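Local coordinates for putative GH105 family protein (Salmonella enterica subsp. enterica serovar Paratyphi A, PDB 3QWT) that is of unknown function but, as a possible member of family GH105 with an alpha/alpha toroid fold, probably acts as a glycoside hydrolase, at residues A[261-275]-A[312-324]. Numbering follows the deposited sequence.
Sequences VQVLNAQIAALAKCQ and YVERHYAQVAEKA
Asn265 and Gln275 each use a side-chain amide to hold a backbone carbonyl of 312-324. Asn265 ND2 donates to Tyr312 O at 2.7 Å, with a bent N-H...O angle of 136°. The same nitrogen also donates to Val261 O, one turn back. Both acceptors lie in the amide plane, which fixes the rotation of the group. Asn265 OD1 accepts from a water that also accepts from Glu314 N and donates to Glu314 OE2. Farther along, Gln275 NE2 reaches Val320 O at 3.2 Å. This bond is nearly straight, and the carbonyl also accepts from Ala324 N. Gln275 gets there with CG anti to its backbone N (chi1 -167°) and an extended chain. The stronger partner of Gln275 NE2 is Gly279 O, outside both segments.

Most apolar contacts lie between these two bonds. Ile268 CG2 sits over the centre of one face of the Tyr317 ring, a CH-pi contact at 3.8 Å from the centroid. His316 CE1 covers the opposite face. Ala272 CB meets the ring edge at CE1 and also touches Val320 CG2, at 4.0 Å. Val313 CG1 packs on Ile268 CD1. Beside the Asn265 bond, Leu264 CD2 packs on Tyr312 CB.

The contact joins helix 255-272 to the lead-in and first turns of helix 318-330, within the helical toroid. Helix 294-309 touches Leu264 and Val320, while helix 231-248 packs on Val261, Leu264 and Tyr312.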
loop_
_atom_site.group_PDB
_atom_site.type_symbol
_atom_site.label_atom_id
_atom_site.label_comp_id
_atom_site.label_asym_id
_atom_site.label_seq_id
_atom_site.Cartn_x
_atom_site.Cartn_y
_atom_site.Cartn_z
ATOM N N VAL A 261 7.209 -28.845 -3.802
ATOM C CA VAL A 261 8.454 -29.230 -4.421
ATOM C C VAL A 261 8.965 -30.518 -3.772
ATOM O O VAL A 261 9.482 -31.389 -4.455
ATOM C CB VAL A 261 9.502 -28.117 -4.291
ATOM C CG1 VAL A 261 10.910 -28.630 -4.667
ATOM C CG2 VAL A 261 9.093 -26.899 -5.138
ATOM N N GLN A 262 8.794 -30.638 -2.458
ATOM C CA GLN A 262 9.223 -31.825 -1.728
ATOM C C GLN A 262 8.465 -33.076 -2.140
ATOM O O GLN A 262 9.067 -34.132 -2.355
ATOM C CB GLN A 262 9.067 -31.621 -0.221
ATOM C CG GLN A 262 9.490 -32.838 0.604
ATOM C CD GLN A 262 8.346 -33.830 0.852
ATOM O OE1 GLN A 262 8.584 -34.996 1.148
ATOM N NE2 GLN A 262 7.110 -33.361 0.759
ATOM N N VAL A 263 7.145 -32.962 -2.252
ATOM C CA VAL A 263 6.317 -34.081 -2.701
ATOM C C VAL A 263 6.699 -34.516 -4.113
ATOM O O VAL A 263 6.829 -35.718 -4.405
ATOM C CB VAL A 263 4.835 -33.707 -2.676
ATOM C CG1 VAL A 263 3.979 -34.778 -3.422
ATOM C CG2 VAL A 263 4.389 -33.480 -1.229
ATOM N N LEU A 264 6.891 -33.530 -4.986
ATOM C CA LEU A 264 7.312 -33.802 -6.348
ATOM C C LEU A 264 8.655 -34.540 -6.348
ATOM O O LEU A 264 8.829 -35.553 -7.033
ATOM C CB LEU A 264 7.422 -32.509 -7.153
ATOM C CG LEU A 264 7.845 -32.731 -8.614
ATOM C CD1 LEU A 264 6.778 -33.506 -9.357
ATOM C CD2 LEU A 264 8.114 -31.408 -9.307
ATOM N N ASN A 265 9.598 -34.028 -5.571
ATOM C CA ASN A 265 10.925 -34.635 -5.499
ATOM C C ASN A 265 10.906 -36.085 -5.040
ATOM O O ASN A 265 11.483 -36.955 -5.684
ATOM C CB ASN A 265 11.845 -33.810 -4.602
ATOM C CG ASN A 265 12.807 -32.970 -5.394
ATOM O OD1 ASN A 265 13.922 -33.396 -5.681
ATOM N ND2 ASN A 265 12.372 -31.770 -5.777
ATOM N N ALA A 266 10.239 -36.339 -3.923
ATOM C CA ALA A 266 10.126 -37.685 -3.411
ATOM C C ALA A 266 9.591 -38.601 -4.513
ATOM O O ALA A 266 10.040 -39.736 -4.652
ATOM C CB ALA A 266 9.223 -37.715 -2.196
ATOM N N GLN A 267 8.640 -38.107 -5.306
ATOM C CA GLN A 267 8.106 -38.927 -6.391
ATOM C C GLN A 267 9.126 -39.136 -7.504
ATOM O O GLN A 267 9.351 -40.249 -7.940
ATOM C CB GLN A 267 6.816 -38.364 -6.995
ATOM C CG GLN A 267 6.157 -39.373 -7.953
ATOM C CD GLN A 267 5.071 -38.769 -8.820
ATOM O OE1 GLN A 267 5.295 -37.777 -9.519
ATOM N NE2 GLN A 267 3.886 -39.370 -8.785
ATOM N N ILE A 268 9.724 -38.053 -7.975
ATOM C CA ILE A 268 10.638 -38.133 -9.099
ATOM C C ILE A 268 11.826 -39.052 -8.748
ATOM O O ILE A 268 12.231 -39.899 -9.546
ATOM C CB ILE A 268 11.030 -36.714 -9.569
ATOM C CG1 ILE A 268 9.801 -36.017 -10.197
ATOM C CG2 ILE A 268 12.163 -36.744 -10.538
ATOM C CD1 ILE A 268 10.097 -34.711 -10.980
ATOM N N ALA A 269 12.338 -38.945 -7.530
ATOM C CA ALA A 269 13.407 -39.845 -7.096
ATOM C C ALA A 269 12.963 -41.302 -7.158
ATOM O O ALA A 269 13.718 -42.174 -7.609
ATOM C CB ALA A 269 13.902 -39.483 -5.675
ATOM N N ALA A 270 11.741 -41.578 -6.707
ATOM C CA ALA A 270 11.249 -42.959 -6.712
ATOM C C ALA A 270 11.005 -43.474 -8.134
ATOM O O ALA A 270 11.146 -44.678 -8.417
ATOM C CB ALA A 270 10.010 -43.086 -5.875
ATOM N N LEU A 271 10.651 -42.556 -9.022
ATOM C CA LEU A 271 10.380 -42.901 -10.412
ATOM C C LEU A 271 11.685 -43.191 -11.127
ATOM O O LEU A 271 11.752 -44.057 -11.995
ATOM C CB LEU A 271 9.654 -41.753 -11.117
ATOM C CG LEU A 271 8.161 -41.615 -10.816
ATOM C CD1 LEU A 271 7.667 -40.222 -11.163
ATOM C CD2 LEU A 271 7.360 -42.680 -11.580
ATOM N N ALA A 272 12.727 -42.457 -10.758
ATOM C CA ALA A 272 14.018 -42.652 -11.387
ATOM C C ALA A 272 14.417 -44.118 -11.245
ATOM O O ALA A 272 14.877 -44.739 -12.212
ATOM C CB ALA A 272 15.048 -41.753 -10.759
ATOM N N LYS A 273 14.198 -44.662 -10.046
ATOM C CA LYS A 273 14.648 -46.009 -9.687
ATOM C C LYS A 273 13.715 -47.093 -10.209
ATOM O O LYS A 273 13.974 -48.289 -10.053
ATOM C CB LYS A 273 14.755 -46.122 -8.165
ATOM C CG LYS A 273 15.785 -45.182 -7.554
ATOM C CD LYS A 273 15.626 -45.062 -6.030
ATOM C CE LYS A 273 15.353 -46.416 -5.375
ATOM N NZ LYS A 273 16.324 -47.480 -5.787
ATOM N N CYS A 274 12.636 -46.649 -10.833
ATOM C CA CYS A 274 11.516 -47.485 -11.197
ATOM C C CYS A 274 11.489 -47.670 -12.703
ATOM O O CYS A 274 10.753 -48.504 -13.219
ATOM C CB CYS A 274 10.219 -46.755 -10.788
ATOM S SG CYS A 274 9.244 -47.606 -9.546
ATOM N N GLN A 275 12.259 -46.843 -13.406
ATOM C CA GLN A 275 12.179 -46.768 -14.856
ATOM C C GLN A 275 12.782 -48.015 -15.465
ATOM O O GLN A 275 13.879 -48.437 -15.091
ATOM C CB GLN A 275 12.894 -45.522 -15.377
ATOM C CG GLN A 275 12.613 -45.187 -16.836
ATOM C CD GLN A 275 13.277 -43.889 -17.247
ATOM O OE1 GLN A 275 14.285 -43.493 -16.659
ATOM N NE2 GLN A 275 12.708 -43.204 -18.249
ATOM N N TYR A 312 12.659 -27.159 -9.900
ATOM C CA TYR A 312 12.036 -27.834 -8.774
ATOM C C TYR A 312 12.828 -29.068 -8.372
ATOM O O TYR A 312 12.762 -29.483 -7.223
ATOM C CB TYR A 312 10.607 -28.237 -9.101
ATOM C CG TYR A 312 9.732 -27.101 -9.566
ATOM C CD1 TYR A 312 9.890 -25.807 -9.075
ATOM C CD2 TYR A 312 8.741 -27.326 -10.497
ATOM C CE1 TYR A 312 9.058 -24.772 -9.511
ATOM C CE2 TYR A 312 7.930 -26.313 -10.937
ATOM C CZ TYR A 312 8.087 -25.044 -10.448
ATOM O OH TYR A 312 7.245 -24.075 -10.927
ATOM N N VAL A 313 13.533 -29.669 -9.335
ATOM C CA VAL A 313 14.485 -30.748 -9.071
ATOM C C VAL A 313 15.786 -30.464 -9.826
ATOM O O VAL A 313 15.794 -29.692 -10.791
ATOM C CB VAL A 313 13.929 -32.142 -9.476
ATOM C CG1 VAL A 313 12.499 -32.308 -8.994
ATOM C CG2 VAL A 313 14.006 -32.347 -10.990
ATOM N N GLU A 314 16.877 -31.102 -9.398
ATOM C CA GLU A 314 18.202 -30.885 -9.990
ATOM C C GLU A 314 18.342 -31.359 -11.441
ATOM O O GLU A 314 17.547 -32.171 -11.917
ATOM C CB GLU A 314 19.271 -31.551 -9.129
ATOM C CG GLU A 314 19.387 -30.969 -7.734
ATOM C CD GLU A 314 19.897 -31.988 -6.734
ATOM O OE1 GLU A 314 20.591 -31.588 -5.773
ATOM O OE2 GLU A 314 19.599 -33.191 -6.909
ATOM N N ARG A 315 19.375 -30.863 -12.122
ATOM C CA ARG A 315 19.597 -31.123 -13.547
ATOM C C ARG A 315 19.742 -32.592 -13.915
ATOM O O ARG A 315 19.393 -32.994 -15.033
ATOM C CB ARG A 315 20.866 -30.415 -14.042
ATOM C CG ARG A 315 20.821 -28.908 -14.047
ATOM C CD ARG A 315 20.205 -28.355 -15.316
ATOM N NE ARG A 315 19.805 -26.969 -15.095
ATOM C CZ ARG A 315 19.034 -26.260 -15.909
ATOM N NH1 ARG A 315 18.571 -26.806 -17.029
ATOM N NH2 ARG A 315 18.731 -25.004 -15.595
ATOM N N HIS A 316 20.297 -33.395 -13.014
ATOM C CA HIS A 316 20.674 -34.746 -13.414
ATOM C C HIS A 316 19.464 -35.594 -13.766
ATOM O O HIS A 316 19.578 -36.589 -14.484
ATOM C CB HIS A 316 21.487 -35.425 -12.332
ATOM C CG HIS A 316 20.711 -35.679 -11.087
ATOM N ND1 HIS A 316 19.854 -36.749 -10.953
ATOM C CD2 HIS A 316 20.648 -34.991 -9.920
ATOM C CE1 HIS A 316 19.306 -36.719 -9.751
ATOM N NE2 HIS A 316 19.769 -35.661 -9.105
ATOM N N TYR A 317 18.297 -35.194 -13.278
ATOM C CA TYR A 317 17.075 -35.925 -13.589
ATOM C C TYR A 317 16.707 -35.844 -15.059
ATOM O O TYR A 317 15.795 -36.545 -15.516
ATOM C CB TYR A 317 15.907 -35.435 -12.744
ATOM C CG TYR A 317 15.899 -36.016 -11.358
ATOM C CD1 TYR A 317 15.796 -37.390 -11.162
ATOM C CD2 TYR A 317 15.995 -35.198 -10.246
ATOM C CE1 TYR A 317 15.787 -37.929 -9.893
ATOM C CE2 TYR A 317 15.988 -35.726 -8.971
ATOM C CZ TYR A 317 15.880 -37.091 -8.800
ATOM O OH TYR A 317 15.872 -37.601 -7.527
ATOM N N ALA A 318 17.410 -34.994 -15.798
ATOM C CA ALA A 318 17.149 -34.872 -17.225
ATOM C C ALA A 318 17.304 -36.218 -17.931
ATOM O O ALA A 318 16.467 -36.587 -18.747
ATOM C CB ALA A 318 18.047 -33.828 -17.854
ATOM N N GLN A 319 18.373 -36.946 -17.616
ATOM C CA GLN A 319 18.617 -38.241 -18.252
ATOM C C GLN A 319 17.377 -39.119 -18.203
ATOM O O GLN A 319 17.003 -39.732 -19.195
ATOM C CB GLN A 319 19.794 -38.966 -17.594
ATOM C CG GLN A 319 21.142 -38.346 -17.881
ATOM C CD GLN A 319 22.204 -38.806 -16.894
ATOM O OE1 GLN A 319 22.131 -38.495 -15.699
ATOM N NE2 GLN A 319 23.196 -39.555 -17.387
ATOM N N VAL A 320 16.733 -39.173 -17.042
ATOM C CA VAL A 320 15.492 -39.923 -16.923
ATOM C C VAL A 320 14.464 -39.474 -17.965
ATOM O O VAL A 320 13.888 -40.291 -18.703
ATOM C CB VAL A 320 14.882 -39.750 -15.549
ATOM C CG1 VAL A 320 13.456 -40.276 -15.558
ATOM C CG2 VAL A 320 15.739 -40.467 -14.521
ATOM N N ALA A 321 14.244 -38.165 -18.017
ATOM C CA ALA A 321 13.334 -37.573 -18.993
ATOM C C ALA A 321 13.747 -37.953 -20.415
ATOM O O ALA A 321 12.930 -38.438 -21.201
ATOM C CB ALA A 321 13.300 -36.071 -18.833
ATOM N N GLU A 322 15.022 -37.731 -20.728
ATOM C CA GLU A 322 15.584 -38.024 -22.047
ATOM C C GLU A 322 15.357 -39.466 -22.491
ATOM O O GLU A 322 15.003 -39.715 -23.647
ATOM C CB GLU A 322 17.080 -37.705 -22.063
ATOM C CG GLU A 322 17.797 -38.124 -23.330
ATOM C CD GLU A 322 17.449 -37.254 -24.522
ATOM O OE1 GLU A 322 16.923 -36.135 -24.303
ATOM O OE2 GLU A 322 17.707 -37.692 -25.673
ATOM N N LYS A 323 15.565 -40.414 -21.583
ATOM C CA LYS A 323 15.276 -41.811 -21.892
ATOM C C LYS A 323 13.790 -41.988 -22.191
ATOM O O LYS A 323 13.426 -42.565 -23.211
ATOM C CB LYS A 323 15.700 -42.735 -20.756
ATOM C CG LYS A 323 17.164 -42.620 -20.416
ATOM C CD LYS A 323 17.601 -43.692 -19.436
ATOM C CE LYS A 323 19.073 -43.510 -19.077
ATOM N NZ LYS A 323 19.514 -44.469 -18.029
ATOM N N ALA A 324 12.931 -41.487 -21.304
ATOM C CA ALA A 324 11.494 -41.633 -21.511
ATOM C C ALA A 324 11.059 -41.043 -22.848
ATOM O O ALA A 324 10.206 -41.600 -23.526
ATOM C CB ALA A 324 10.705 -41.004 -20.360
HETATM O O HOH W 1 16.481 -32.671 -7.144
#